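Local atomic coordinates of Rik1-associated factor 1 (Schizosaccharomyces pombe, PDB entry 4O9D), a protein that serves in the Clr4 methyltransferase complex, which ubiquitylates and methylates histone H3 to establish heterochromatin in fission yeast. Residues Val146-Thr158 / Ala169-Ala183. Sequence-based numbering, arbitrary orientation.
Sequences VACKNGYGYLLST and ANLIYPEALEKGYSA. With EDO (1,2-ethanediol), chain F.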
loop_
_atom_site.group_PDB
_atom_site.type_symbol
_atom_site.label_atom_id
_atom_site.label_comp_id
_atom_site.label_asym_id
_atom_site.label_seq_id
_atom_site.Cartn_x
_atom_site.Cartn_y
_atom_site.Cartn_z
ATOM N N VAL A 146 -3.654 4.803 11.943
ATOM C CA VAL A 146 -4.586 3.782 11.558
ATOM C C VAL A 146 -5.778 4.429 10.861
ATOM O O VAL A 146 -6.355 5.365 11.404
ATOM C CB VAL A 146 -5.066 3.054 12.792
ATOM C CG1 VAL A 146 -5.938 1.892 12.408
ATOM C CG2 VAL A 146 -3.842 2.584 13.595
ATOM N N ALA A 147 -6.150 3.939 9.672
ATOM C CA ALA A 147 -7.352 4.438 9.009
ATOM C C ALA A 147 -8.440 3.371 9.046
ATOM O O ALA A 147 -8.261 2.254 8.561
ATOM C CB ALA A 147 -7.052 4.900 7.561
ATOM N N CYS A 148 -9.587 3.732 9.617
ATOM C CA CYS A 148 -10.644 2.759 9.875
ATOM C C CYS A 148 -11.894 3.053 9.046
ATOM O O CYS A 148 -12.229 4.214 8.782
ATOM C CB CYS A 148 -10.985 2.746 11.377
ATOM S SG CYS A 148 -12.342 1.621 11.799
ATOM N N LYS A 149 -12.581 1.984 8.660
ATOM C CA LYS A 149 -13.801 2.070 7.884
ATOM C C LYS A 149 -14.889 2.861 8.611
ATOM O O LYS A 149 -15.768 3.437 7.963
ATOM C CB LYS A 149 -14.292 0.655 7.549
ATOM C CG LYS A 149 -15.369 0.577 6.466
ATOM C CD LYS A 149 -15.611 -0.861 6.004
ATOM C CE LYS A 149 -16.753 -0.939 5.000
ATOM N NZ LYS A 149 -16.858 -2.288 4.352
ATOM N N ASN A 150 -14.829 2.912 9.946
ATOM C CA ASN A 150 -15.853 3.634 10.704
ATOM C C ASN A 150 -15.737 5.146 10.549
ATOM O O ASN A 150 -16.562 5.884 11.068
ATOM C CB ASN A 150 -15.839 3.255 12.204
ATOM C CG ASN A 150 -14.575 3.692 12.915
ATOM O OD1 ASN A 150 -13.711 4.311 12.313
ATOM N ND2 ASN A 150 -14.466 3.378 14.213
ATOM N N GLY A 151 -14.712 5.613 9.837
ATOM C CA GLY A 151 -14.540 7.040 9.613
ATOM C C GLY A 151 -13.525 7.706 10.528
ATOM O O GLY A 151 -13.143 8.851 10.305
ATOM N N TYR A 152 -13.083 7.001 11.561
ATOM C CA TYR A 152 -11.988 7.489 12.413
ATOM C C TYR A 152 -10.598 7.117 11.886
ATOM O O TYR A 152 -10.417 6.027 11.351
ATOM C CB TYR A 152 -12.101 6.861 13.819
ATOM C CG TYR A 152 -13.217 7.454 14.649
ATOM C CD1 TYR A 152 -14.547 7.306 14.263
ATOM C CD2 TYR A 152 -12.944 8.162 15.826
ATOM C CE1 TYR A 152 -15.594 7.848 15.030
ATOM C CE2 TYR A 152 -13.978 8.717 16.584
ATOM C CZ TYR A 152 -15.299 8.551 16.181
ATOM O OH TYR A 152 -16.326 9.101 16.923
ATOM N N GLY A 153 -9.622 8.004 12.094
ATOM C CA GLY A 153 -8.219 7.612 12.179
ATOM C C GLY A 153 -7.804 7.438 13.657
ATOM O O GLY A 153 -8.412 8.017 14.563
ATOM N N TYR A 154 -6.787 6.625 13.905
ATOM C CA TYR A 154 -6.218 6.495 15.248
ATOM C C TYR A 154 -4.688 6.656 15.165
ATOM O O TYR A 154 -4.071 6.327 14.131
ATOM C CB TYR A 154 -6.578 5.134 15.823
ATOM C CG TYR A 154 -8.057 4.822 15.834
ATOM C CD1 TYR A 154 -8.861 5.196 16.912
ATOM C CD2 TYR A 154 -8.649 4.133 14.788
ATOM C CE1 TYR A 154 -10.225 4.909 16.932
ATOM C CE2 TYR A 154 -9.997 3.833 14.798
ATOM C CZ TYR A 154 -10.786 4.230 15.890
ATOM O OH TYR A 154 -12.126 3.932 15.911
ATOM N N LEU A 155 -4.097 7.229 16.215
ATOM C CA LEU A 155 -2.648 7.256 16.378
ATOM C C LEU A 155 -2.292 6.381 17.596
ATOM O O LEU A 155 -2.815 6.605 18.698
ATOM C CB LEU A 155 -2.133 8.684 16.596
ATOM C CG LEU A 155 -2.267 9.719 15.458
ATOM C CD1 LEU A 155 -1.765 11.071 15.968
ATOM C CD2 LEU A 155 -1.506 9.269 14.182
ATOM N N LEU A 156 -1.396 5.420 17.404
ATOM C CA LEU A 156 -1.031 4.485 18.468
ATOM C C LEU A 156 0.462 4.483 18.742
ATOM O O LEU A 156 1.250 4.452 17.809
ATOM C CB LEU A 156 -1.434 3.065 18.074
ATOM C CG LEU A 156 -2.901 2.837 17.740
ATOM C CD1 LEU A 156 -3.148 1.400 17.278
ATOM C CD2 LEU A 156 -3.756 3.179 18.944
ATOM N N SER A 157 0.870 4.512 20.008
ATOM C CA SER A 157 2.286 4.311 20.310
ATOM C C SER A 157 2.501 2.965 20.983
ATOM O O SER A 157 1.572 2.402 21.575
ATOM C CB SER A 157 2.863 5.450 21.154
ATOM O OG SER A 157 2.504 5.324 22.507
ATOM N N THR A 158 3.711 2.425 20.852
ATOM C CA THR A 158 3.999 1.080 21.359
ATOM C C THR A 158 5.297 1.058 22.151
ATOM O O THR A 158 6.241 1.755 21.800
ATOM C CB THR A 158 4.118 0.026 20.199
ATOM O OG1 THR A 158 5.218 0.362 19.331
ATOM C CG2 THR A 158 2.835 -0.032 19.390
ATOM N N ALA A 169 -4.969 7.809 20.352
ATOM C CA ALA A 169 -5.606 9.106 20.122
ATOM C C ALA A 169 -6.505 9.000 18.902
ATOM O O ALA A 169 -6.121 8.397 17.886
ATOM C CB ALA A 169 -4.543 10.205 19.904
ATOM N N ASN A 170 -7.684 9.607 18.985
ATOM C CA ASN A 170 -8.655 9.551 17.902
ATOM C C ASN A 170 -8.449 10.761 16.998
ATOM O O ASN A 170 -8.223 11.885 17.493
ATOM C CB ASN A 170 -10.088 9.581 18.444
ATOM C CG ASN A 170 -10.456 8.335 19.229
ATOM O OD1 ASN A 170 -9.823 7.292 19.107
ATOM N ND2 ASN A 170 -11.495 8.445 20.038
ATOM N N LEU A 171 -8.487 10.521 15.684
ATOM C CA LEU A 171 -8.450 11.581 14.700
ATOM C C LEU A 171 -9.840 11.677 14.066
ATOM O O LEU A 171 -10.247 10.819 13.259
ATOM C CB LEU A 171 -7.384 11.307 13.606
ATOM C CG LEU A 171 -5.932 11.085 14.064
ATOM C CD1 LEU A 171 -5.045 10.619 12.857
ATOM C CD2 LEU A 171 -5.356 12.319 14.716
ATOM N N ILE A 172 -10.538 12.754 14.407
ATOM C CA ILE A 172 -11.976 12.863 14.194
ATOM C C ILE A 172 -12.245 14.065 13.307
ATOM O O ILE A 172 -11.789 15.160 13.603
ATOM C CB ILE A 172 -12.712 13.027 15.575
ATOM C CG1 ILE A 172 -12.508 11.778 16.444
ATOM C CG2 ILE A 172 -14.203 13.277 15.409
ATOM C CD1 ILE A 172 -13.080 11.935 17.857
ATOM N N TYR A 173 -12.931 13.849 12.186
ATOM C CA TYR A 173 -13.333 14.960 11.323
ATOM C C TYR A 173 -14.850 14.866 11.295
ATOM O O TYR A 173 -15.413 14.072 10.542
ATOM C CB TYR A 173 -12.705 14.819 9.933
ATOM C CG TYR A 173 -13.108 15.860 8.892
ATOM C CD1 TYR A 173 -13.840 16.987 9.235
ATOM C CD2 TYR A 173 -12.756 15.682 7.546
ATOM C CE1 TYR A 173 -14.200 17.923 8.272
ATOM C CE2 TYR A 173 -13.115 16.598 6.577
ATOM C CZ TYR A 173 -13.829 17.720 6.939
ATOM O OH TYR A 173 -14.185 18.630 5.973
ATOM N N PRO A 174 -15.521 15.624 12.182
ATOM C CA PRO A 174 -16.959 15.447 12.406
ATOM C C PRO A 174 -17.811 15.534 11.153
ATOM O O PRO A 174 -18.736 14.740 11.013
ATOM C CB PRO A 174 -17.314 16.591 13.372
ATOM C CG PRO A 174 -16.043 16.937 14.060
ATOM C CD PRO A 174 -14.954 16.689 13.036
ATOM N N GLU A 175 -17.506 16.466 10.253
ATOM C CA GLU A 175 -18.284 16.615 9.023
ATOM C C GLU A 175 -18.194 15.352 8.121
ATOM O O GLU A 175 -19.202 14.875 7.576
ATOM C CB GLU A 175 -17.838 17.870 8.264
ATOM C CG GLU A 175 -18.266 19.174 8.932
ATOM C CD GLU A 175 -17.332 19.628 10.059
ATOM O OE1 GLU A 175 -16.386 18.890 10.443
ATOM O OE2 GLU A 175 -17.543 20.751 10.549
ATOM N N ALA A 176 -16.998 14.789 7.994
ATOM C CA ALA A 176 -16.854 13.498 7.329
ATOM C C ALA A 176 -17.729 12.457 8.018
ATOM O O ALA A 176 -18.470 11.710 7.373
ATOM C CB ALA A 176 -15.398 13.059 7.356
ATOM N N LEU A 177 -17.669 12.406 9.346
ATOM C CA LEU A 177 -18.445 11.393 10.054
ATOM C C LEU A 177 -19.948 11.583 9.845
ATOM O O LEU A 177 -20.669 10.607 9.681
ATOM C CB LEU A 177 -18.098 11.387 11.534
ATOM C CG LEU A 177 -16.726 10.809 11.874
ATOM C CD1 LEU A 177 -16.335 11.202 13.282
ATOM C CD2 LEU A 177 -16.726 9.311 11.746
ATOM N N GLU A 178 -20.419 12.831 9.839
ATOM C CA GLU A 178 -21.842 13.103 9.570
ATOM C C GLU A 178 -22.264 12.513 8.238
ATOM O O GLU A 178 -23.386 12.023 8.083
ATOM C CB GLU A 178 -22.111 14.610 9.504
ATOM C CG GLU A 178 -22.052 15.356 10.832
ATOM C CD GLU A 178 -22.202 16.860 10.625
ATOM O OE1 GLU A 178 -22.743 17.238 9.560
ATOM O OE2 GLU A 178 -21.770 17.659 11.496
ATOM N N LYS A 179 -21.362 12.594 7.264
ATOM C CA LYS A 179 -21.647 12.126 5.912
ATOM C C LYS A 179 -21.441 10.619 5.745
ATOM O O LYS A 179 -21.637 10.092 4.656
ATOM C CB LYS A 179 -20.791 12.904 4.905
ATOM C CG LYS A 179 -21.194 14.383 4.795
ATOM C CD LYS A 179 -20.218 15.149 3.936
ATOM C CE LYS A 179 -20.749 16.520 3.574
ATOM N NZ LYS A 179 -19.719 17.276 2.812
ATOM N N GLY A 180 -21.064 9.935 6.821
ATOM C CA GLY A 180 -20.876 8.493 6.788
ATOM C C GLY A 180 -19.675 8.011 5.967
ATOM O O GLY A 180 -19.680 6.870 5.514
ATOM N N TYR A 181 -18.657 8.861 5.800
ATOM C CA TYR A 181 -17.448 8.496 5.066
ATOM C C TYR A 181 -16.577 7.469 5.789
ATOM O O TYR A 181 -16.603 7.357 7.015
ATOM C CB TYR A 181 -16.591 9.734 4.766
ATOM C CG TYR A 181 -17.192 10.707 3.762
ATOM C CD1 TYR A 181 -18.303 10.366 2.996
ATOM C CD2 TYR A 181 -16.650 11.968 3.595
ATOM C CE1 TYR A 181 -18.839 11.265 2.068
ATOM C CE2 TYR A 181 -17.188 12.868 2.695
ATOM C CZ TYR A 181 -18.279 12.506 1.932
ATOM O OH TYR A 181 -18.812 13.408 1.035
ATOM N N SER A 182 -15.801 6.722 5.018
ATOM C CA SER A 182 -14.835 5.782 5.593
ATOM C C SER A 182 -13.456 6.392 5.462
ATOM O O SER A 182 -13.179 7.054 4.467
ATOM C CB SER A 182 -14.899 4.445 4.881
ATOM O OG SER A 182 -16.114 3.767 5.209
ATOM N N ALA A 183 -12.615 6.223 6.480
ATOM C CA ALA A 183 -11.226 6.632 6.377
ATOM C C ALA A 183 -10.489 5.453 5.764
ATOM O O ALA A 183 -10.415 4.366 6.369
ATOM C CB ALA A 183 -10.652 6.970 7.726
HETATM C C1 EDO F . -9.226 6.434 23.524
HETATM O O1 EDO F . -10.507 6.002 23.037
HETATM C C2 EDO F . -8.424 6.877 22.304
HETATM O O2 EDO F . -8.646 5.937 21.239
HETATM O O HOH W 1 -18.246 7.439 9.387
HETATM O O HOH W 2 -11.924 11.214 11.067
#
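L155 and A169 pair through two backbone hydrogen bonds, and G153 pairs with L171 through two more. They join strand 153-158 to strand 169-171 as antiparallel neighbours. The shortest runs from L171 N to G153 O, 2.7 Å. The buried side of this pairing is apolar and close: L155 CG meets L171 CD1 at 3.9 Å, the two side chains crossing at about a right angle. V199 of the next blade touches both leucines.

The turn C148-G151 packs against strand 182-183. C148 O takes hydrogen bonds from A183 N and G151 N, which reach it from opposite faces of its carbonyl plane. S182 OG donates in plane to a lone pair of K149 O, 2.8 Å away. G151 has no side chain; a CB here would clash with L177 CD2 and Y181 O. One water bridges G151 O to L171 O, and a second links N150 O to Y181 O.

The other side is more open to solvent: Y152, I172 and L177 are partly exposed. The chi1 of Y152 (-74°) brings its ring to segment 169-183, between I172 and L177. This contact is itself close, with CE2 3.4 Å from I172 CG1 and CE1 3.8 Å from L177 CD2. A serine at Y152 would probably open a gap between I172 and L177 and deprive both of their aromatic partner. Exposed N170 holds an ethanediol through OD1.

The two outer strands of one four-stranded blade pair here, and the turn between its second and third strands meets the start of the next blade's first strand, as in a WD40 beta-propeller.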